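Local coordinates for protein putative poly(3-hydroxybutyrate) depolymerase LpqC (PDB 3D0K) that probably hydrolyses ester bonds of poly(3-hydroxybutyrate) as a serine hydrolase of the alpha/beta-hydrolase type, at residues W119-V124 / M158-H163; H167-A172 / L204-T209; G175-P180 / R242-A247; I210-Q215 / H236-A241. One frame throughout, in Å; residues are numbered along the deposited sequence.

Interaction 1: W119-V124 / M158-H163; sequences WTYALV and MSSQPH
Gln161 reaches across to Tyr121 and Ala122. Its side chain bends at chi2 (-64°), which swings the amide back along residues 121-122. On the way CG passes Tyr121 CB at 3.8 Å. The amide oxygen OE1 ends 3.4 Å from Ala122 CB. NE2 donates to Ser160 OG in its own segment (3.0 Å), tilted 18° from the amide plane, and also bonds to Val116 O. These two partners fix the rotation of the amide.

Ser160 holds OG between its backbone N and carbonyl carbon (chi1 67°), which sets Ser160 OG at the edge of the Tyr121 ring, 3.4 Å from Tyr121 CD2. The same OG is also bonded to Arg156 O. Ser160 CB meets Trp119 CZ3 obliquely at 3.5 Å.

The contact joins the start of helix 122-133 to the end of helix 149-160. Trp119 NE1 and Tyr121 OH find their partners in Arg114 O and Asn102 O. Polar groups are therefore paired beside the contact, and the segments meet through buried van der Waals surfaces.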
loop_
_atom_site.group_PDB
_atom_site.type_symbol
_atom_site.label_atom_id
_atom_site.label_comp_id
_atom_site.label_asym_id
_atom_site.label_seq_id
_atom_site.Cartn_x
_atom_site.Cartn_y
_atom_site.Cartn_z
ATOM N N TRP A 119 7.709 12.852 0.320
ATOM C CA TRP A 119 6.737 12.150 1.175
ATOM C C TRP A 119 7.180 10.708 1.372
ATOM O O TRP A 119 7.926 10.153 0.550
ATOM C CB TRP A 119 5.299 12.206 0.608
ATOM C CG TRP A 119 4.700 13.598 0.470
ATOM C CD1 TRP A 119 5.342 14.812 0.620
ATOM C CD2 TRP A 119 3.354 13.897 0.136
ATOM N NE1 TRP A 119 4.453 15.841 0.394
ATOM C CE2 TRP A 119 3.226 15.308 0.110
ATOM C CE3 TRP A 119 2.220 13.105 -0.120
ATOM C CZ2 TRP A 119 2.019 15.937 -0.178
ATOM C CZ3 TRP A 119 1.003 13.744 -0.421
ATOM C CH2 TRP A 119 0.923 15.139 -0.450
ATOM N N THR A 120 6.745 10.107 2.485
ATOM C CA THR A 120 7.101 8.712 2.819
ATOM C C THR A 120 6.724 7.800 1.624
ATOM O O THR A 120 7.452 6.847 1.301
ATOM C CB THR A 120 6.356 8.237 4.082
ATOM O OG1 THR A 120 6.367 9.271 5.070
ATOM C CG2 THR A 120 7.024 6.912 4.678
ATOM N N TYR A 121 5.608 8.113 0.948
ATOM C CA TYR A 121 5.112 7.277 -0.171
ATOM C C TYR A 121 6.138 7.132 -1.290
ATOM O O TYR A 121 6.162 6.094 -1.972
ATOM C CB TYR A 121 3.864 7.881 -0.792
ATOM C CG TYR A 121 2.779 8.246 0.237
ATOM C CD1 TYR A 121 2.528 7.411 1.327
ATOM C CD2 TYR A 121 2.034 9.429 0.100
ATOM C CE1 TYR A 121 1.557 7.767 2.294
ATOM C CE2 TYR A 121 1.050 9.789 1.029
ATOM C CZ TYR A 121 0.835 8.947 2.124
ATOM O OH TYR A 121 -0.186 9.306 3.022
ATOM N N ALA A 122 6.899 8.202 -1.531
ATOM C CA ALA A 122 7.850 8.286 -2.665
ATOM C C ALA A 122 9.044 7.323 -2.528
ATOM O O ALA A 122 9.767 7.042 -3.515
ATOM C CB ALA A 122 8.373 9.739 -2.813
ATOM N N LEU A 123 9.271 6.854 -1.313
ATOM C CA LEU A 123 10.321 5.898 -1.006
ATOM C C LEU A 123 10.077 4.563 -1.691
ATOM O O LEU A 123 11.038 3.864 -2.023
ATOM C CB LEU A 123 10.388 5.692 0.509
ATOM C CG LEU A 123 10.922 6.915 1.276
ATOM C CD1 LEU A 123 10.838 6.659 2.745
ATOM C CD2 LEU A 123 12.382 7.189 0.877
ATOM N N VAL A 124 8.810 4.179 -1.900
ATOM C CA VAL A 124 8.530 2.871 -2.592
ATOM C C VAL A 124 9.188 2.817 -3.974
ATOM O O VAL A 124 9.991 1.915 -4.253
ATOM C CB VAL A 124 7.028 2.544 -2.661
ATOM C CG1 VAL A 124 6.763 1.222 -3.504
ATOM C CG2 VAL A 124 6.487 2.421 -1.262
HETATM N N MSE A 158 -1.016 6.456 -4.242
HETATM C CA MSE A 158 -1.660 6.567 -5.563
HETATM C C MSE A 158 -2.207 7.957 -5.854
HETATM O O MSE A 158 -2.242 8.353 -7.023
HETATM C CB MSE A 158 -2.715 5.470 -5.781
HETATM C CG MSE A 158 -2.049 4.032 -5.786
HETATM SE SE MSE A 158 -0.586 3.820 -7.061
HETATM C CE MSE A 158 -1.823 3.614 -8.578
ATOM N N SER A 159 -2.626 8.692 -4.818
ATOM C CA SER A 159 -3.118 10.049 -4.984
ATOM C C SER A 159 -2.034 11.089 -5.252
ATOM O O SER A 159 -2.335 12.211 -5.644
ATOM C CB SER A 159 -3.832 10.488 -3.701
ATOM O OG SER A 159 -4.845 9.563 -3.370
ATOM N N SER A 160 -0.795 10.751 -4.940
ATOM C CA SER A 160 0.281 11.757 -4.877
ATOM C C SER A 160 1.518 11.429 -5.699
ATOM O O SER A 160 2.315 12.327 -5.953
ATOM C CB SER A 160 0.695 12.032 -3.430
ATOM O OG SER A 160 1.320 10.870 -2.887
ATOM N N GLN A 161 1.656 10.179 -6.162
ATOM C CA GLN A 161 2.915 9.706 -6.805
ATOM C C GLN A 161 2.713 9.227 -8.245
ATOM O O GLN A 161 1.604 8.805 -8.601
ATOM C CB GLN A 161 3.559 8.557 -5.980
ATOM C CG GLN A 161 3.728 8.881 -4.461
ATOM C CD GLN A 161 4.698 10.047 -4.249
ATOM O OE1 GLN A 161 5.760 10.100 -4.909
ATOM N NE2 GLN A 161 4.323 11.012 -3.382
ATOM N N PRO A 162 3.763 9.313 -9.092
ATOM C CA PRO A 162 3.635 8.706 -10.430
ATOM C C PRO A 162 3.236 7.204 -10.383
ATOM O O PRO A 162 3.694 6.450 -9.498
ATOM C CB PRO A 162 5.035 8.894 -11.052
ATOM C CG PRO A 162 5.629 10.111 -10.323
ATOM C CD PRO A 162 5.077 9.978 -8.886
ATOM N N HIS A 163 2.422 6.769 -11.343
ATOM C CA HIS A 163 1.936 5.384 -11.342
ATOM C C HIS A 163 2.776 4.412 -12.154
ATOM O O HIS A 163 2.574 3.190 -12.051
ATOM C CB HIS A 163 0.494 5.304 -11.810
ATOM C CG HIS A 163 -0.458 6.016 -10.910
ATOM N ND1 HIS A 163 -1.683 6.457 -11.349
ATOM C CD2 HIS A 163 -0.322 6.471 -9.629
ATOM C CE1 HIS A 163 -2.301 7.090 -10.362
ATOM N NE2 HIS A 163 -1.505 7.111 -9.304
#

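Interaction 2: H167-A172 / L204-T209; sequences HAVTAA and LAYPMT
Val169 CG2 meets the Tyr206 ring obliquely, 3.7 Å from Tyr206 CE1. One face of the ring carries Pro207 CD, offset toward the rim, and Met208 CA sits at the edge, in plane. The ring also meets His163 edge-to-face. Tyr206 is the first residue past helix 197-205, on the return leg of a beta-alpha-beta unit. The unit runs from strand 168-172 through helix 197-205 to the parallel strand 209-213.

Tyr206 OH is bonded to Phe166 O. It also lies close to Ala168 N, but the angle is too poor for a hydrogen bond. Val169 puts CG1 anti to its backbone N (chi1 178°), 4.1 Å from CE of the selenomethionine Met208. Met158 of helix 149-160 packs on the same cluster.

The strands then pair in parallel at Thr170 and Thr209. Thr209 N donates to Val169 O (2.9 Å, 168°). Ala171 N donates to Thr209 O at the same length. A water bridges the two chains beside Pro207, the centre of an inverse gamma turn. It accepts from Val169 N and donates to Pro207 O. The two threonines lie side by side, pointing the same way. A second water bonds Thr170 OG1 at 3.0 Å and Thr209 OG1 at 2.8 Å, and donates to Val169 O at 3.1 Å.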
loop_
_atom_site.group_PDB
_atom_site.type_symbol
_atom_site.label_atom_id
_atom_site.label_comp_id
_atom_site.label_asym_id
_atom_site.label_seq_id
_atom_site.Cartn_x
_atom_site.Cartn_y
_atom_site.Cartn_z
ATOM N N HIS A 167 2.234 -2.126 -11.644
ATOM C CA HIS A 167 1.338 -2.922 -12.508
ATOM C C HIS A 167 -0.078 -3.177 -11.925
ATOM O O HIS A 167 -1.092 -3.220 -12.656
ATOM C CB HIS A 167 2.008 -4.255 -12.781
ATOM C CG HIS A 167 1.157 -5.219 -13.536
ATOM N ND1 HIS A 167 0.900 -5.087 -14.887
ATOM C CD2 HIS A 167 0.498 -6.334 -13.127
ATOM C CE1 HIS A 167 0.118 -6.082 -15.278
ATOM N NE2 HIS A 167 -0.141 -6.848 -14.225
ATOM N N ALA A 168 -0.142 -3.346 -10.611
ATOM C CA ALA A 168 -1.413 -3.586 -9.908
ATOM C C ALA A 168 -1.270 -3.053 -8.513
ATOM O O ALA A 168 -0.169 -3.100 -7.932
ATOM C CB ALA A 168 -1.740 -5.096 -9.853
ATOM N N VAL A 169 -2.380 -2.565 -7.940
ATOM C CA VAL A 169 -2.391 -1.917 -6.640
ATOM C C VAL A 169 -3.722 -2.271 -5.946
ATOM O O VAL A 169 -4.803 -2.161 -6.532
ATOM C CB VAL A 169 -2.279 -0.364 -6.723
ATOM C CG1 VAL A 169 -2.341 0.268 -5.289
ATOM C CG2 VAL A 169 -0.954 0.047 -7.471
ATOM N N THR A 170 -3.592 -2.732 -4.719
ATOM C CA THR A 170 -4.721 -3.073 -3.861
ATOM C C THR A 170 -4.575 -2.441 -2.473
ATOM O O THR A 170 -3.561 -2.628 -1.788
ATOM C CB THR A 170 -4.822 -4.570 -3.716
ATOM O OG1 THR A 170 -5.128 -5.133 -4.986
ATOM C CG2 THR A 170 -5.940 -4.940 -2.689
ATOM N N ALA A 171 -5.629 -1.729 -2.035
ATOM C CA ALA A 171 -5.644 -1.206 -0.698
ATOM C C ALA A 171 -6.705 -1.985 0.068
ATOM O O ALA A 171 -7.859 -2.044 -0.342
ATOM C CB ALA A 171 -5.978 0.300 -0.698
ATOM N N ALA A 172 -6.298 -2.644 1.141
ATOM C CA ALA A 172 -7.172 -3.574 1.793
ATOM C C ALA A 172 -7.599 -3.037 3.180
ATOM O O ALA A 172 -6.739 -2.688 3.996
ATOM C CB ALA A 172 -6.457 -4.938 1.922
ATOM N N LEU A 204 -8.043 8.543 -10.390
ATOM C CA LEU A 204 -9.316 8.004 -10.826
ATOM C C LEU A 204 -9.248 6.969 -11.933
ATOM O O LEU A 204 -10.025 6.043 -11.932
ATOM C CB LEU A 204 -10.292 9.141 -11.203
ATOM C CG LEU A 204 -10.736 10.066 -10.051
ATOM C CD1 LEU A 204 -11.483 11.288 -10.587
ATOM C CD2 LEU A 204 -11.618 9.300 -9.008
ATOM N N ALA A 205 -8.298 7.115 -12.859
ATOM C CA ALA A 205 -8.191 6.235 -14.018
ATOM C C ALA A 205 -7.605 4.880 -13.651
ATOM O O ALA A 205 -7.866 3.862 -14.331
ATOM C CB ALA A 205 -7.325 6.901 -15.097
ATOM N N TYR A 206 -6.771 4.873 -12.603
ATOM C CA TYR A 206 -5.953 3.705 -12.310
ATOM C C TYR A 206 -6.858 2.544 -11.878
ATOM O O TYR A 206 -7.809 2.757 -11.119
ATOM C CB TYR A 206 -4.894 4.018 -11.235
ATOM C CG TYR A 206 -3.830 2.886 -11.194
ATOM C CD1 TYR A 206 -4.053 1.738 -10.450
ATOM C CD2 TYR A 206 -2.642 2.966 -11.954
ATOM C CE1 TYR A 206 -3.148 0.701 -10.432
ATOM C CE2 TYR A 206 -1.705 1.920 -11.937
ATOM C CZ TYR A 206 -1.974 0.787 -11.156
ATOM O OH TYR A 206 -1.056 -0.250 -11.110
ATOM N N PRO A 207 -6.580 1.318 -12.350
ATOM C CA PRO A 207 -7.424 0.175 -11.908
ATOM C C PRO A 207 -7.128 -0.344 -10.480
ATOM O O PRO A 207 -6.867 -1.545 -10.282
ATOM C CB PRO A 207 -7.134 -0.888 -12.970
ATOM C CG PRO A 207 -5.644 -0.657 -13.280
ATOM C CD PRO A 207 -5.552 0.903 -13.334
HETATM N N MSE A 208 -7.181 0.540 -9.500
HETATM C CA MSE A 208 -6.874 0.178 -8.140
HETATM C C MSE A 208 -7.989 -0.709 -7.618
HETATM O O MSE A 208 -9.124 -0.400 -7.887
HETATM C CB MSE A 208 -6.845 1.473 -7.272
HETATM C CG MSE A 208 -6.515 1.129 -5.834
HETATM SE SE MSE A 208 -6.074 2.826 -4.878
HETATM C CE MSE A 208 -4.872 3.397 -6.268
ATOM N N THR A 209 -7.670 -1.776 -6.864
ATOM C CA THR A 209 -8.677 -2.579 -6.141
ATOM C C THR A 209 -8.774 -2.042 -4.712
ATOM O O THR A 209 -7.763 -1.874 -4.002
ATOM C CB THR A 209 -8.286 -4.079 -6.069
ATOM O OG1 THR A 209 -8.088 -4.573 -7.387
ATOM C CG2 THR A 209 -9.357 -4.927 -5.383
HETATM O O HOH W 1 -4.668 -2.989 -9.772
HETATM O O HOH W 2 -5.336 -4.855 -7.999
#

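Interaction 3: G175-P180 / R242-A247; sequences GWYTLP and RHYYEA. With SO4 (sulfate ion), chain E.
Leu179 and Pro180 lie in an irregular loop that runs past one side of helix 237-255. The CA atoms of Leu179 and Tyr244 are 6.6 Å apart, and those of Pro180 and Ala247 6.8 Å. The spacing of three residues on the helix places Tyr244 and Ala247 on the same side, toward the loop.

Tyr177 and Tyr244 form an offset stack, with centroids 4.3 Å apart and planes at 20°. The rings are modelled too close in places, so the fine detail is doubtful. Tyr244 CB also stands over the centre of the Tyr177 ring, 3.6 Å from the centroid, as a CH-pi contact. The Tyr244 side chain leaves the helix with CG anti to the backbone N (chi1 -178°), which carries the ring on past Tyr177 to the next residues. There Thr178 O lies at the ring edge, 3.2 Å from Tyr244 CE1. A water at the same edge donates to Thr178 O and bonds Tyr244 OH. Pro180 CD rests on Ala247 CB at 3.8 Å, and Leu179 CD2 approaches the edge of the His243 ring.

At the start of the loop, Gly175 N makes a weak bond to O1 of a sulfate ion, probably from the crystallisation liquor. Gln152 NE2 of helix 149-160 holds the same ion. The tyrosine pair lies between helix 237-255 and helix 149-160. His155 of the latter touches both rings, Trp261 stacks on Tyr244, and Ile210 packs from strand 209-213.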
loop_
_atom_site.group_PDB
_atom_site.type_symbol
_atom_site.label_atom_id
_atom_site.label_comp_id
_atom_site.label_asym_id
_atom_site.label_seq_id
_atom_site.Cartn_x
_atom_site.Cartn_y
_atom_site.Cartn_z
ATOM N N GLY A 175 -8.395 2.112 7.325
ATOM C CA GLY A 175 -9.227 2.624 8.432
ATOM C C GLY A 175 -10.066 3.835 7.997
ATOM O O GLY A 175 -11.175 4.005 8.474
ATOM N N TRP A 176 -9.544 4.674 7.100
ATOM C CA TRP A 176 -10.308 5.799 6.546
ATOM C C TRP A 176 -9.542 6.315 5.309
ATOM O O TRP A 176 -8.452 5.844 5.028
ATOM C CB TRP A 176 -10.517 6.928 7.593
ATOM C CG TRP A 176 -9.345 7.796 7.803
ATOM C CD1 TRP A 176 -8.123 7.424 8.328
ATOM C CD2 TRP A 176 -9.249 9.205 7.525
ATOM N NE1 TRP A 176 -7.287 8.516 8.363
ATOM C CE2 TRP A 176 -7.953 9.621 7.912
ATOM C CE3 TRP A 176 -10.148 10.161 7.027
ATOM C CZ2 TRP A 176 -7.503 10.954 7.770
ATOM C CZ3 TRP A 176 -9.696 11.521 6.904
ATOM C CH2 TRP A 176 -8.397 11.882 7.272
ATOM N N TYR A 177 -10.115 7.272 4.595
ATOM C CA TYR A 177 -9.626 7.566 3.257
ATOM C C TYR A 177 -9.452 9.063 3.061
ATOM O O TYR A 177 -10.237 9.901 3.543
ATOM C CB TYR A 177 -10.640 7.077 2.205
ATOM C CG TYR A 177 -10.851 5.585 2.157
ATOM C CD1 TYR A 177 -10.157 4.792 1.205
ATOM C CD2 TYR A 177 -11.690 4.940 3.091
ATOM C CE1 TYR A 177 -10.327 3.426 1.159
ATOM C CE2 TYR A 177 -11.859 3.553 3.054
ATOM C CZ TYR A 177 -11.169 2.823 2.073
ATOM O OH TYR A 177 -11.331 1.473 2.033
ATOM N N THR A 178 -8.475 9.382 2.235
ATOM C CA THR A 178 -8.377 10.729 1.636
ATOM C C THR A 178 -9.381 10.725 0.474
ATOM O O THR A 178 -9.233 9.955 -0.502
ATOM C CB THR A 178 -6.968 10.901 1.017
ATOM O OG1 THR A 178 -5.988 10.993 2.084
ATOM C CG2 THR A 178 -6.907 12.227 0.230
ATOM N N LEU A 179 -10.367 11.603 0.541
ATOM C CA LEU A 179 -11.400 11.611 -0.491
ATOM C C LEU A 179 -10.900 12.322 -1.745
ATOM O O LEU A 179 -10.107 13.230 -1.636
ATOM C CB LEU A 179 -12.630 12.355 0.047
ATOM C CG LEU A 179 -13.174 11.735 1.321
ATOM C CD1 LEU A 179 -14.293 12.639 1.903
ATOM C CD2 LEU A 179 -13.677 10.332 0.997
ATOM N N PRO A 180 -11.389 11.913 -2.928
ATOM C CA PRO A 180 -10.866 12.429 -4.218
ATOM C C PRO A 180 -11.534 13.777 -4.536
ATOM O O PRO A 180 -12.368 13.891 -5.446
ATOM C CB PRO A 180 -11.254 11.331 -5.211
ATOM C CG PRO A 180 -12.516 10.736 -4.580
ATOM C CD PRO A 180 -12.412 10.865 -3.117
ATOM N N ARG A 242 -16.945 1.420 0.978
ATOM C CA ARG A 242 -18.032 1.688 0.024
ATOM C C ARG A 242 -18.188 3.188 -0.228
ATOM O O ARG A 242 -18.463 3.621 -1.348
ATOM C CB ARG A 242 -19.380 1.161 0.555
ATOM C CG ARG A 242 -19.402 -0.322 0.928
ATOM C CD ARG A 242 -20.867 -0.893 0.719
ATOM N NE ARG A 242 -20.933 -1.317 -0.685
ATOM C CZ ARG A 242 -20.856 -2.577 -1.125
ATOM N NH1 ARG A 242 -20.885 -2.812 -2.437
ATOM N NH2 ARG A 242 -20.779 -3.605 -0.277
ATOM N N HIS A 243 -18.004 3.967 0.821
ATOM C CA HIS A 243 -18.096 5.424 0.761
ATOM C C HIS A 243 -16.995 5.933 -0.191
ATOM O O HIS A 243 -17.283 6.773 -1.044
ATOM C CB HIS A 243 -17.942 5.991 2.166
ATOM C CG HIS A 243 -18.126 7.476 2.272
ATOM N ND1 HIS A 243 -17.095 8.367 2.056
ATOM C CD2 HIS A 243 -19.202 8.224 2.604
ATOM C CE1 HIS A 243 -17.533 9.608 2.239
ATOM N NE2 HIS A 243 -18.810 9.550 2.570
ATOM N N TYR A 244 -15.763 5.442 -0.031
ATOM C CA TYR A 244 -14.637 5.876 -0.879
ATOM C C TYR A 244 -14.873 5.568 -2.355
ATOM O O TYR A 244 -14.694 6.432 -3.241
ATOM C CB TYR A 244 -13.333 5.207 -0.398
ATOM C CG TYR A 244 -12.089 5.598 -1.146
ATOM C CD1 TYR A 244 -11.614 6.937 -1.171
ATOM C CD2 TYR A 244 -11.311 4.594 -1.767
ATOM C CE1 TYR A 244 -10.401 7.255 -1.863
ATOM C CE2 TYR A 244 -10.123 4.910 -2.389
ATOM C CZ TYR A 244 -9.689 6.239 -2.430
ATOM O OH TYR A 244 -8.481 6.508 -3.060
ATOM N N TYR A 245 -15.259 4.327 -2.597
ATOM C CA TYR A 245 -15.619 3.878 -3.932
ATOM C C TYR A 245 -16.664 4.780 -4.609
ATOM O O TYR A 245 -16.473 5.228 -5.727
ATOM C CB TYR A 245 -16.057 2.421 -3.916
ATOM C CG TYR A 245 -16.401 1.914 -5.298
ATOM C CD1 TYR A 245 -15.395 1.616 -6.228
ATOM C CD2 TYR A 245 -17.732 1.737 -5.684
ATOM C CE1 TYR A 245 -15.730 1.125 -7.497
ATOM C CE2 TYR A 245 -18.060 1.269 -6.971
ATOM C CZ TYR A 245 -17.059 0.960 -7.840
ATOM O OH TYR A 245 -17.390 0.501 -9.094
ATOM N N GLU A 246 -17.758 5.086 -3.917
ATOM C CA GLU A 246 -18.790 5.944 -4.518
ATOM C C GLU A 246 -18.283 7.382 -4.731
ATOM O O GLU A 246 -18.645 8.035 -5.730
ATOM C CB GLU A 246 -20.092 5.911 -3.690
ATOM C CG GLU A 246 -20.781 4.520 -3.630
ATOM C CD GLU A 246 -21.500 4.273 -2.296
ATOM O OE1 GLU A 246 -22.315 3.323 -2.188
ATOM O OE2 GLU A 246 -21.213 5.017 -1.334
ATOM N N ALA A 247 -17.422 7.855 -3.821
ATOM C CA ALA A 247 -16.855 9.203 -3.921
ATOM C C ALA A 247 -15.988 9.321 -5.175
ATOM O O ALA A 247 -16.021 10.344 -5.867
ATOM C CB ALA A 247 -15.977 9.503 -2.647
HETATM S S SO4 E . -6.337 1.616 10.496
HETATM O O1 SO4 E . -6.145 1.788 9.055
HETATM O O2 SO4 E . -6.283 2.962 11.087
HETATM O O3 SO4 E . -7.586 1.026 10.885
HETATM O O4 SO4 E . -5.220 0.957 11.140
HETATM O O HOH W 3 -7.767 9.053 -2.645
#

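Interaction 4: I210-Q215 / H236-A241; sequences ILAGDQ and HRYARA. With SO4 (sulfate ion), chain E.
Tyr238 projects from the first turn of helix 237-255 across the end of strand 209-213. With CG anti to the backbone N (chi1 177°), the ring points out over residues 213-214. Tyr238 CB starts 3.7 Å from Gly213 O. CG and CD1 follow the same carbonyl, and CD1 also has Ala212 CB beside it at the ring edge, 4.0 Å away. The middle of the ring is covered on one face by Asp214 CA, a CH-pi contact 3.7 Å from the centroid and 5° off the normal. Further out CZ meets Asp214 CB at 3.6 Å, and OH stays near that same carbon. The carboxylate turns elsewhere, and OD1 accepts from Gly268 N.

One turn on, Ala241 CB packs on Ala212 CB at 3.6 Å and on Ile210 CG2 at 4.0 Å. At the start of the helix Arg237 leads away from the strand to a sulfate ion, where NE and NH1 both donate to O3. Its NH2 forms a salt bridge with Asp216, probably the acid of a Ser-His-Asp triad.

The axes of residues 210-213 and 237-241 approach to 8.0 Å and run roughly antiparallel, at 149°. Strand 209-213 lies between strands 168-172 and 262-266, and its Leu211 points away from this helix to pack on helix 273-286.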
loop_
_atom_site.group_PDB
_atom_site.type_symbol
_atom_site.label_atom_id
_atom_site.label_comp_id
_atom_site.label_asym_id
_atom_site.label_seq_id
_atom_site.Cartn_x
_atom_site.Cartn_y
_atom_site.Cartn_z
ATOM N N ILE A 210 -10.005 -1.800 -4.285
ATOM C CA ILE A 210 -10.278 -1.576 -2.899
ATOM C C ILE A 210 -10.767 -2.891 -2.380
ATOM O O ILE A 210 -11.828 -3.373 -2.820
ATOM C CB ILE A 210 -11.342 -0.510 -2.711
ATOM C CG1 ILE A 210 -10.854 0.814 -3.358
ATOM C CG2 ILE A 210 -11.732 -0.420 -1.223
ATOM C CD1 ILE A 210 -12.120 1.732 -3.734
ATOM N N LEU A 211 -9.982 -3.520 -1.486
ATOM C CA LEU A 211 -10.335 -4.870 -1.024
ATOM C C LEU A 211 -10.899 -4.750 0.391
ATOM O O LEU A 211 -10.182 -4.310 1.321
ATOM C CB LEU A 211 -9.141 -5.791 -1.027
ATOM C CG LEU A 211 -9.283 -7.300 -0.903
ATOM C CD1 LEU A 211 -10.104 -7.943 -2.070
ATOM C CD2 LEU A 211 -7.876 -7.980 -0.871
ATOM N N ALA A 212 -12.162 -5.116 0.537
ATOM C CA ALA A 212 -12.898 -4.834 1.788
ATOM C C ALA A 212 -13.515 -6.112 2.381
ATOM O O ALA A 212 -14.361 -6.739 1.749
ATOM C CB ALA A 212 -13.964 -3.736 1.546
ATOM N N GLY A 213 -13.108 -6.487 3.598
ATOM C CA GLY A 213 -13.715 -7.635 4.279
ATOM C C GLY A 213 -15.069 -7.223 4.786
ATOM O O GLY A 213 -15.215 -6.154 5.413
ATOM N N ASP A 214 -16.095 -8.031 4.513
ATOM C CA ASP A 214 -17.450 -7.656 4.927
ATOM C C ASP A 214 -17.770 -7.916 6.396
ATOM O O ASP A 214 -18.860 -7.587 6.878
ATOM C CB ASP A 214 -18.522 -8.209 3.970
ATOM C CG ASP A 214 -18.756 -9.717 4.103
ATOM O OD1 ASP A 214 -18.227 -10.375 5.042
ATOM O OD2 ASP A 214 -19.508 -10.242 3.239
ATOM N N GLN A 215 -16.813 -8.514 7.095
ATOM C CA GLN A 215 -16.838 -8.656 8.529
ATOM C C GLN A 215 -15.913 -7.615 9.222
ATOM O O GLN A 215 -15.717 -7.683 10.433
ATOM C CB GLN A 215 -16.437 -10.091 8.941
ATOM C CG GLN A 215 -17.385 -11.205 8.428
ATOM C CD GLN A 215 -18.844 -10.934 8.770
ATOM O OE1 GLN A 215 -19.654 -10.708 7.876
ATOM N NE2 GLN A 215 -19.174 -10.910 10.072
ATOM N N HIS A 236 -17.616 1.973 10.383
ATOM C CA HIS A 236 -16.647 0.888 10.393
ATOM C C HIS A 236 -15.934 0.861 9.049
ATOM O O HIS A 236 -16.344 1.558 8.117
ATOM C CB HIS A 236 -17.277 -0.489 10.751
ATOM C CG HIS A 236 -18.533 -0.817 9.985
ATOM N ND1 HIS A 236 -18.567 -0.888 8.608
ATOM C CD2 HIS A 236 -19.801 -1.063 10.407
ATOM C CE1 HIS A 236 -19.802 -1.157 8.213
ATOM N NE2 HIS A 236 -20.573 -1.255 9.283
ATOM N N ARG A 237 -14.881 0.042 8.923
ATOM C CA ARG A 237 -14.024 0.160 7.757
ATOM C C ARG A 237 -14.777 -0.294 6.520
ATOM O O ARG A 237 -14.541 0.221 5.437
ATOM C CB ARG A 237 -12.748 -0.671 7.923
ATOM C CG ARG A 237 -11.897 -0.242 9.161
ATOM C CD ARG A 237 -10.576 -0.959 9.175
ATOM N NE ARG A 237 -9.737 -0.546 10.310
ATOM C CZ ARG A 237 -9.884 -0.975 11.567
ATOM N NH1 ARG A 237 -9.032 -0.542 12.499
ATOM N NH2 ARG A 237 -10.837 -1.857 11.881
ATOM N N TYR A 238 -15.645 -1.288 6.669
ATOM C CA TYR A 238 -16.345 -1.834 5.507
ATOM C C TYR A 238 -17.253 -0.722 4.907
ATOM O O TYR A 238 -17.241 -0.491 3.674
ATOM C CB TYR A 238 -17.144 -3.076 5.932
ATOM C CG TYR A 238 -17.992 -3.707 4.830
ATOM C CD1 TYR A 238 -17.436 -4.025 3.578
ATOM C CD2 TYR A 238 -19.329 -4.055 5.081
ATOM C CE1 TYR A 238 -18.196 -4.613 2.587
ATOM C CE2 TYR A 238 -20.120 -4.654 4.084
ATOM C CZ TYR A 238 -19.540 -4.933 2.845
ATOM O OH TYR A 238 -20.328 -5.522 1.859
ATOM N N ALA A 239 -18.022 -0.014 5.757
ATOM C CA ALA A 239 -18.805 1.150 5.263
ATOM C C ALA A 239 -17.915 2.197 4.592
ATOM O O ALA A 239 -18.298 2.770 3.573
ATOM C CB ALA A 239 -19.601 1.813 6.370
ATOM N N ARG A 240 -16.750 2.471 5.189
ATOM C CA ARG A 240 -15.892 3.504 4.650
ATOM C C ARG A 240 -15.365 3.147 3.276
ATOM O O ARG A 240 -15.177 4.048 2.419
ATOM C CB ARG A 240 -14.732 3.809 5.598
ATOM C CG ARG A 240 -15.245 4.313 6.898
ATOM C CD ARG A 240 -14.151 4.695 7.909
ATOM N NE ARG A 240 -14.811 5.073 9.161
ATOM C CZ ARG A 240 -14.197 5.232 10.334
ATOM N NH1 ARG A 240 -12.894 5.040 10.440
ATOM N NH2 ARG A 240 -14.890 5.549 11.420
ATOM N N ALA A 241 -15.084 1.859 3.071
ATOM C CA ALA A 241 -14.626 1.355 1.765
ATOM C C ALA A 241 -15.674 1.655 0.673
ATOM O O ALA A 241 -15.365 2.188 -0.392
ATOM C CB ALA A 241 -14.343 -0.178 1.846
HETATM S S SO4 E . -6.337 1.616 10.496
HETATM O O1 SO4 E . -6.145 1.788 9.055
HETATM O O2 SO4 E . -6.283 2.962 11.087
HETATM O O3 SO4 E . -7.586 1.026 10.885
HETATM O O4 SO4 E . -5.220 0.957 11.140
#

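Overall arrangement
From the N terminus, interaction 1 is the first to close, tying the start of helix 122-133 to the end of helix 149-160 over a loop that includes strand 142-147. Interaction 2 follows in series, bringing strands 168-172 and 209-213 together. The two touch through Met158, which packs on Met208 and Tyr206. Interaction 3 crosses interaction 2, because residues 175-180 lie inside the loop closed by interaction 2, while their partner 242-247 comes after it. Interaction 4 is nested inside the long loop closed by interaction 3. Both use helix 237-255, both touch the sulfate, and Gly175 O probably bonds Arg240 NH1 between them. Interactions 2 and 4 share the central sheet.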